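Local structure of endo-b-1,4-glucanase (Nasutitermes takasagoensis, 1KS8) at residues F61-A66 and L251-K256; T68-A73 and A152-A157. The protein probably catalyses the endohydrolysis of beta-1,4-glucosidic linkages in cellulose, lichenin and cereal beta-D-glucans. All coordinates share one frame; numbering follows the deposited sequence.

Interaction 1 of 2, residues F61-A66 and L251-K256; sequences FGFPMA and LNWDSK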
loop_
_atom_site.group_PDB
_atom_site.type_symbol
_atom_site.label_atom_id
_atom_site.label_comp_id
_atom_site.label_asym_id
_atom_site.label_seq_id
_atom_site.Cartn_x
_atom_site.Cartn_y
_atom_site.Cartn_z
ATOM N N PHE A 61 -9.392 6.041 -2.113
ATOM C CA PHE A 61 -9.954 4.975 -1.275
ATOM C C PHE A 61 -9.096 4.881 -0.016
ATOM O O PHE A 61 -7.963 4.394 -0.055
ATOM C CB PHE A 61 -9.937 3.639 -2.033
ATOM C CG PHE A 61 -11.052 3.486 -3.043
ATOM C CD1 PHE A 61 -12.380 3.410 -2.625
ATOM C CD2 PHE A 61 -10.775 3.376 -4.409
ATOM C CE1 PHE A 61 -13.413 3.224 -3.543
ATOM C CE2 PHE A 61 -11.810 3.188 -5.339
ATOM C CZ PHE A 61 -13.129 3.112 -4.899
ATOM N N GLY A 62 -9.657 5.331 1.099
ATOM C CA GLY A 62 -8.922 5.357 2.352
ATOM C C GLY A 62 -8.363 4.079 2.947
ATOM O O GLY A 62 -7.314 4.110 3.586
ATOM N N PHE A 63 -9.042 2.957 2.753
ATOM C CA PHE A 63 -8.572 1.709 3.331
ATOM C C PHE A 63 -7.256 1.278 2.674
ATOM O O PHE A 63 -6.238 1.136 3.352
ATOM C CB PHE A 63 -9.667 0.640 3.201
ATOM C CG PHE A 63 -9.460 -0.572 4.073
ATOM C CD1 PHE A 63 -8.745 -0.487 5.265
ATOM C CD2 PHE A 63 -10.017 -1.794 3.714
ATOM C CE1 PHE A 63 -8.588 -1.606 6.088
ATOM C CE2 PHE A 63 -9.868 -2.917 4.530
ATOM C CZ PHE A 63 -9.153 -2.820 5.718
ATOM N N PRO A 64 -7.247 1.073 1.345
ATOM C CA PRO A 64 -5.964 0.674 0.764
ATOM C C PRO A 64 -4.906 1.775 0.864
ATOM O O PRO A 64 -3.717 1.481 0.876
ATOM C CB PRO A 64 -6.326 0.324 -0.684
ATOM C CG PRO A 64 -7.544 1.156 -0.953
ATOM C CD PRO A 64 -8.319 1.014 0.336
ATOM N N MET A 65 -5.322 3.039 0.945
ATOM C CA MET A 65 -4.336 4.114 1.048
ATOM C C MET A 65 -3.629 4.045 2.397
ATOM O O MET A 65 -2.420 4.243 2.480
ATOM C CB MET A 65 -4.982 5.495 0.893
ATOM C CG MET A 65 -3.970 6.557 0.458
ATOM S SD MET A 65 -4.494 8.268 0.686
ATOM C CE MET A 65 -6.049 8.282 -0.226
ATOM N N ALA A 66 -4.387 3.765 3.454
ATOM C CA ALA A 66 -3.813 3.664 4.790
ATOM C C ALA A 66 -2.888 2.453 4.861
ATOM O O ALA A 66 -1.787 2.534 5.409
ATOM C CB ALA A 66 -4.925 3.548 5.832
ATOM N N LEU A 251 -0.452 -11.176 4.037
ATOM C CA LEU A 251 -0.347 -9.735 4.209
ATOM C C LEU A 251 -1.013 -9.114 2.990
ATOM O O LEU A 251 -0.553 -9.301 1.865
ATOM C CB LEU A 251 1.119 -9.302 4.271
ATOM C CG LEU A 251 1.368 -7.790 4.275
ATOM C CD1 LEU A 251 0.762 -7.172 5.525
ATOM C CD2 LEU A 251 2.864 -7.520 4.215
ATOM N N ASN A 252 -2.106 -8.394 3.217
ATOM C CA ASN A 252 -2.842 -7.745 2.140
ATOM C C ASN A 252 -3.594 -6.564 2.739
ATOM O O ASN A 252 -3.679 -6.438 3.960
ATOM C CB ASN A 252 -3.840 -8.727 1.515
ATOM C CG ASN A 252 -4.361 -8.255 0.168
ATOM O OD1 ASN A 252 -5.338 -8.791 -0.357
ATOM N ND2 ASN A 252 -3.704 -7.256 -0.404
ATOM N N TRP A 253 -4.142 -5.704 1.888
ATOM C CA TRP A 253 -4.874 -4.543 2.370
ATOM C C TRP A 253 -6.080 -4.913 3.233
ATOM O O TRP A 253 -6.442 -4.164 4.136
ATOM C CB TRP A 253 -5.348 -3.670 1.198
ATOM C CG TRP A 253 -6.294 -4.364 0.266
ATOM C CD1 TRP A 253 -5.966 -5.096 -0.839
ATOM C CD2 TRP A 253 -7.720 -4.442 0.390
ATOM N NE1 TRP A 253 -7.099 -5.628 -1.409
ATOM C CE2 TRP A 253 -8.188 -5.243 -0.675
ATOM C CE3 TRP A 253 -8.647 -3.917 1.300
ATOM C CZ2 TRP A 253 -9.546 -5.533 -0.857
ATOM C CZ3 TRP A 253 -10.002 -4.205 1.119
ATOM C CH2 TRP A 253 -10.433 -5.006 0.047
ATOM N N ASP A 254 -6.693 -6.065 2.966
ATOM C CA ASP A 254 -7.877 -6.484 3.722
ATOM C C ASP A 254 -7.653 -7.529 4.812
ATOM O O ASP A 254 -8.526 -7.747 5.652
ATOM C CB ASP A 254 -8.963 -6.993 2.767
ATOM C CG ASP A 254 -8.520 -8.198 1.961
ATOM O OD1 ASP A 254 -9.379 -8.802 1.284
ATOM O OD2 ASP A 254 -7.319 -8.540 1.997
ATOM N N SER A 255 -6.501 -8.184 4.793
ATOM C CA SER A 255 -6.192 -9.197 5.795
ATOM C C SER A 255 -4.687 -9.249 5.971
ATOM O O SER A 255 -3.955 -9.538 5.025
ATOM C CB SER A 255 -6.712 -10.566 5.353
ATOM O OG SER A 255 -6.489 -11.541 6.359
ATOM N N LYS A 256 -4.226 -8.976 7.185
ATOM C CA LYS A 256 -2.798 -8.973 7.454
ATOM C C LYS A 256 -2.413 -9.737 8.712
ATOM O O LYS A 256 -1.600 -9.269 9.510
ATOM C CB LYS A 256 -2.306 -7.532 7.548
ATOM C CG LYS A 256 -3.130 -6.669 8.487
ATOM C CD LYS A 256 -2.709 -5.214 8.407
ATOM C CE LYS A 256 -2.890 -4.649 7.007
ATOM N NZ LYS A 256 -4.312 -4.679 6.567
#
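Lys256 NZ is gripped by Asn252 O, by two glutamates and, more weakly, by Trp253 O, the oxygen that lies over one face of the Phe63 ring, 3.4 Å from Phe63 CZ. The bond from NZ to Asn252 O is 3.2 Å long and lies in the carbonyl plane, with a C=O...N angle of 151°; the weak one from NZ to Trp253 O measures 3.3 Å. NZ also forms salt bridges with Glu214 and Glu154, and Trp217 adds a cation-pi contact. OE1 of Glu154 and OE1 of Glu214 lie close, and the lysine would probably offset their repulsion where both are ionised. The Lys256 chain folds back on its own loop, with chi3 and chi4 both near 60°, which brings NZ to the two carbonyls.

Phe63 also meets the indole directly. Its CG stands anti to the backbone N (chi1 -164°), which sends the ring off the first turn of helix 62-78, and Phe63 CD2 touches Trp253 CE3 at 3.5 Å, at the indole edge. The two ring planes are perpendicular. Asp254 CB lies over the rim of one indole face. With its carboxylate leading away from 61-66, Asp254 belongs with Asp210, Asp213 and Glu214 to the calcium-binding site of this enzyme, which holds no metal here.

Interaction 2 of 2, residues T68-A73 and A152-A157; sequences TATVLA and AGETAA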
loop_
_atom_site.group_PDB
_atom_site.type_symbol
_atom_site.label_atom_id
_atom_site.label_comp_id
_atom_site.label_asym_id
_atom_site.label_seq_id
_atom_site.Cartn_x
_atom_site.Cartn_y
_atom_site.Cartn_z
ATOM N N THR A 68 -1.282 1.093 2.457
ATOM C CA THR A 68 -0.086 1.432 1.700
ATOM C C THR A 68 0.878 2.221 2.576
ATOM O O THR A 68 2.073 1.920 2.637
ATOM C CB THR A 68 -0.443 2.273 0.458
ATOM O OG1 THR A 68 -1.199 1.474 -0.460
ATOM C CG2 THR A 68 0.820 2.777 -0.231
ATOM N N ALA A 69 0.348 3.230 3.257
ATOM C CA ALA A 69 1.160 4.067 4.130
ATOM C C ALA A 69 1.818 3.268 5.250
ATOM O O ALA A 69 2.992 3.464 5.548
ATOM C CB ALA A 69 0.308 5.189 4.714
ATOM N N THR A 70 1.066 2.366 5.872
ATOM C CA THR A 70 1.615 1.562 6.959
ATOM C C THR A 70 2.769 0.689 6.484
ATOM O O THR A 70 3.818 0.647 7.117
ATOM C CB THR A 70 0.541 0.649 7.589
ATOM O OG1 THR A 70 -0.590 1.442 7.958
ATOM C CG2 THR A 70 1.089 -0.043 8.840
ATOM N N VAL A 71 2.576 -0.006 5.370
ATOM C CA VAL A 71 3.613 -0.885 4.848
ATOM C C VAL A 71 4.847 -0.111 4.378
ATOM O O VAL A 71 5.979 -0.556 4.586
ATOM C CB VAL A 71 3.044 -1.775 3.719
ATOM C CG1 VAL A 71 4.152 -2.601 3.081
ATOM C CG2 VAL A 71 1.976 -2.701 4.302
ATOM N N LEU A 72 4.644 1.050 3.762
ATOM C CA LEU A 72 5.787 1.843 3.329
ATOM C C LEU A 72 6.566 2.318 4.558
ATOM O O LEU A 72 7.793 2.251 4.580
ATOM C CB LEU A 72 5.337 3.049 2.495
ATOM C CG LEU A 72 4.813 2.760 1.083
ATOM C CD1 LEU A 72 4.500 4.083 0.405
ATOM C CD2 LEU A 72 5.849 1.976 0.270
ATOM N N ALA A 73 5.856 2.786 5.581
ATOM C CA ALA A 73 6.514 3.256 6.800
ATOM C C ALA A 73 7.233 2.096 7.489
ATOM O O ALA A 73 8.339 2.252 8.001
ATOM C CB ALA A 73 5.484 3.877 7.746
ATOM N N ALA A 152 -10.480 2.981 10.305
ATOM C CA ALA A 152 -9.902 3.802 11.364
ATOM C C ALA A 152 -8.666 3.121 11.948
ATOM O O ALA A 152 -7.668 3.777 12.259
ATOM C CB ALA A 152 -10.937 4.047 12.462
ATOM N N GLY A 153 -8.741 1.801 12.092
ATOM C CA GLY A 153 -7.625 1.045 12.629
ATOM C C GLY A 153 -6.395 1.067 11.738
ATOM O O GLY A 153 -5.283 1.291 12.215
ATOM N N GLU A 154 -6.580 0.837 10.441
ATOM C CA GLU A 154 -5.437 0.840 9.536
ATOM C C GLU A 154 -4.827 2.231 9.474
ATOM O O GLU A 154 -3.610 2.377 9.392
ATOM C CB GLU A 154 -5.846 0.397 8.130
ATOM C CG GLU A 154 -4.661 0.183 7.188
ATOM C CD GLU A 154 -3.701 -0.884 7.693
ATOM O OE1 GLU A 154 -4.173 -1.996 8.012
ATOM O OE2 GLU A 154 -2.481 -0.619 7.770
ATOM N N THR A 155 -5.673 3.255 9.518
ATOM C CA THR A 155 -5.179 4.624 9.477
ATOM C C THR A 155 -4.402 4.934 10.755
ATOM O O THR A 155 -3.367 5.599 10.712
ATOM C CB THR A 155 -6.333 5.626 9.286
ATOM O OG1 THR A 155 -7.053 5.287 8.092
ATOM C CG2 THR A 155 -5.793 7.046 9.145
ATOM N N ALA A 156 -4.891 4.442 11.892
ATOM C CA ALA A 156 -4.195 4.663 13.156
ATOM C C ALA A 156 -2.819 3.990 13.088
ATOM O O ALA A 156 -1.822 4.535 13.568
ATOM C CB ALA A 156 -5.005 4.088 14.305
ATOM N N ALA A 157 -2.769 2.806 12.484
ATOM C CA ALA A 157 -1.516 2.074 12.342
ATOM C C ALA A 157 -0.542 2.856 11.466
ATOM O O ALA A 157 0.639 2.976 11.790
ATOM C CB ALA A 157 -1.775 0.700 11.732
#
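Thr70 OG1 approaches the carboxylate oxygen Glu154 OE2 to 2.8 Å, the closest approach between 68-73 and 152-157. Thr70 CB follows at 3.3 Å from Glu154 OE2, so the head of the threonine sits against one branch of the carboxylate. Beside this polar pair, Ala157 CB lies 4.0 Å from Thr70 OG1 and 4.1 Å from Thr70 CG2, with its methyl alongside both branches of the threonine. Such small side chains allow a close approach of the backbones, with the CA atoms of Thr70 and Ala157 6.2 Å apart. Ala69 and Ala73 continue the pattern, resting on Ala158 and Ala161, where helices 62-78 and 149-165 pack within the (alpha/alpha)6 barrel of family 9. Because chi1 (-53°) puts the hydroxyl beside the backbone N, Ala66 O in the preceding turn and Glu154 OE2 both lie within reach of its one proton. A valine here would probably leave Glu154 OE2 facing a methyl and take a hydroxyl partner from Ala66 O. The Glu154 chain bends at chi2 (60°) to bring the carboxylate round to the threonine. Trp217 NE1 is also hydrogen-bonded to Glu154 OE2. Trp217 and Trp221, from helix 212-226, pack against both Thr70 and Ala157.

How the interactions relate
After helix 5-18 and the short strand 60-61, the chain enters helix 62-78, whose first turn serves interaction 1 and whose middle serves interaction 2. Of the two contacts, 152-157 closes the shorter loop, of 78 intervening residues, and 251-256 the longer, of 184, which contains the whole of the shorter. The contacts therefore nest rather than cross. Their centres are only 8 Å apart, and Glu154 joins them: its carboxylate serves interaction 2 and reaches Lys256 of interaction 1, while its CG and CB pack on Ala66 and Phe63. Together they tie helices 62-78 and 149-165 to the loop leading into helix 257-268, next to the calcium-binding residues.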